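Local coordinates for flavohemoprotein (Vibrio cholerae O1 biovar El Tor, PDB 4EH1), which probably detoxifies nitric oxide, converting it with oxygen and NAD(P)H to nitrate by means of heme and FAD, at residues K218-A222 / L223-K227. Residues are numbered along the deposited sequence; the frame is centred on the assembly and turned at random.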
loop_
_atom_site.group_PDB
_atom_site.type_symbol
_atom_site.label_atom_id
_atom_site.label_comp_id
_atom_site.label_asym_id
_atom_site.label_seq_id
_atom_site.Cartn_x
_atom_site.Cartn_y
_atom_site.Cartn_z
ATOM N N LYS A 218 -23.565 -19.173 -17.860
ATOM C CA LYS A 218 -23.924 -19.999 -19.025
ATOM C C LYS A 218 -23.093 -21.279 -19.152
ATOM O O LYS A 218 -23.628 -22.352 -19.423
ATOM C CB LYS A 218 -23.912 -19.193 -20.340
ATOM C CG LYS A 218 -25.090 -18.201 -20.434
ATOM C CD LYS A 218 -24.873 -17.084 -21.451
ATOM C CE LYS A 218 -26.100 -16.205 -21.527
ATOM N NZ LYS A 218 -25.875 -14.964 -22.368
ATOM N N GLN A 219 -21.790 -21.172 -18.955
ATOM C CA GLN A 219 -20.967 -22.373 -18.906
ATOM C C GLN A 219 -21.399 -23.338 -17.789
ATOM O O GLN A 219 -21.490 -24.560 -18.007
ATOM C CB GLN A 219 -19.509 -22.005 -18.704
ATOM C CG GLN A 219 -18.816 -21.407 -19.928
ATOM C CD GLN A 219 -17.332 -21.279 -19.645
ATOM O OE1 GLN A 219 -16.608 -22.279 -19.624
ATOM N NE2 GLN A 219 -16.879 -20.063 -19.370
ATOM N N LEU A 220 -21.658 -22.801 -16.598
ATOM C CA LEU A 220 -22.064 -23.660 -15.478
ATOM C C LEU A 220 -23.361 -24.408 -15.777
ATOM O O LEU A 220 -23.455 -25.614 -15.566
ATOM C CB LEU A 220 -22.199 -22.865 -14.177
ATOM C CG LEU A 220 -20.867 -22.376 -13.595
ATOM C CD1 LEU A 220 -21.113 -21.626 -12.307
ATOM C CD2 LEU A 220 -19.833 -23.540 -13.406
ATOM N N LEU A 221 -24.354 -23.696 -16.285
ATOM C CA LEU A 221 -25.617 -24.339 -16.629
ATOM C C LEU A 221 -25.463 -25.391 -17.732
ATOM O O LEU A 221 -26.027 -26.477 -17.640
ATOM C CB LEU A 221 -26.642 -23.299 -17.052
ATOM C CG LEU A 221 -27.045 -22.316 -15.960
ATOM C CD1 LEU A 221 -27.964 -21.252 -16.550
ATOM C CD2 LEU A 221 -27.748 -23.046 -14.860
ATOM N N ALA A 222 -24.706 -25.069 -18.777
ATOM C CA ALA A 222 -24.477 -26.030 -19.854
ATOM C C ALA A 222 -23.761 -27.305 -19.361
ATOM O O ALA A 222 -23.919 -28.374 -19.962
ATOM C CB ALA A 222 -23.692 -25.388 -20.983
ATOM N N LEU A 223 -22.966 -27.181 -18.292
ATOM C CA LEU A 223 -22.236 -28.318 -17.718
ATOM C C LEU A 223 -23.138 -29.163 -16.810
ATOM O O LEU A 223 -22.827 -30.318 -16.497
ATOM C CB LEU A 223 -21.010 -27.840 -16.923
ATOM C CG LEU A 223 -19.758 -27.522 -17.745
ATOM C CD1 LEU A 223 -18.692 -26.836 -16.900
ATOM C CD2 LEU A 223 -19.205 -28.798 -18.355
ATOM N N GLY A 224 -24.256 -28.584 -16.392
ATOM C CA GLY A 224 -25.232 -29.326 -15.633
ATOM C C GLY A 224 -25.375 -28.901 -14.176
ATOM O O GLY A 224 -26.045 -29.582 -13.408
ATOM N N VAL A 225 -24.784 -27.768 -13.801
ATOM C CA VAL A 225 -24.935 -27.270 -12.449
ATOM C C VAL A 225 -26.339 -26.742 -12.209
ATOM O O VAL A 225 -26.827 -25.908 -12.965
ATOM C CB VAL A 225 -23.919 -26.163 -12.117
ATOM C CG1 VAL A 225 -24.106 -25.666 -10.651
ATOM C CG2 VAL A 225 -22.504 -26.671 -12.321
ATOM N N ASP A 226 -26.991 -27.224 -11.152
ATOM C CA ASP A 226 -28.327 -26.739 -10.821
ATOM C C ASP A 226 -28.275 -25.290 -10.384
ATOM O O ASP A 226 -27.358 -24.870 -9.683
ATOM C CB ASP A 226 -29.011 -27.565 -9.732
ATOM C CG ASP A 226 -30.486 -27.218 -9.598
ATOM O OD1 ASP A 226 -31.281 -27.663 -10.449
ATOM O OD2 ASP A 226 -30.861 -26.480 -8.667
ATOM N N LYS A 227 -29.277 -24.530 -10.801
ATOM C CA LYS A 227 -29.285 -23.106 -10.572
ATOM C C LYS A 227 -29.265 -22.818 -9.084
ATOM O O LYS A 227 -28.693 -21.818 -8.663
ATOM C CB LYS A 227 -30.510 -22.441 -11.245
ATOM C CG LYS A 227 -31.864 -22.830 -10.619
ATOM C CD LYS A 227 -33.013 -22.250 -11.415
ATOM C CE LYS A 227 -34.360 -22.514 -10.751
ATOM N NZ LYS A 227 -34.654 -21.555 -9.645
#
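A Schellman motif closes helix 210-223 where Leu220 and Leu221 meet Gly224 and Val225, in the NAD-binding half of the reductase domain, just before strand 230-234, outermost in the parallel sheet of this chain. The chain reverses at Gly224, whose phi of 112° ends the helical path. Val225 N then donates back to Leu220 O at 3.1 Å, with a fairly straight N-H...O angle of 160°, while Gly224 N hydrogen-bonds Leu221 O at 3.0 Å, from above that carbonyl's plane. Leu220 O also receives weak bonds from Leu223 N and Gly224 N, and the last i to i-4 bond that is not weak runs from Leu223 N to Gln219 O.

The apolar part of the motif follows from the same reversal. Val225 places CG2 beside its own backbone N, anti to the carbonyl carbon, which brings this methyl to 3.5 Å from Leu220 O and 4.2 Å from Leu220 CB. Both side chains continue onto Phe204 of strand 203-208, and Val225 also meets Ile230. Leu221 CD2 lies 3.6 Å from Val225 O. The amide of Gln219 bonds to the backbone of Met190 and Leu192, tying the last turn to a neighbouring loop.

Backbone amides thus take up the carbonyls of Gln219, Leu220 and Leu221 in the last turn, and Leu220 O is both hydrogen-bonded and shielded on one flank by a valine methyl.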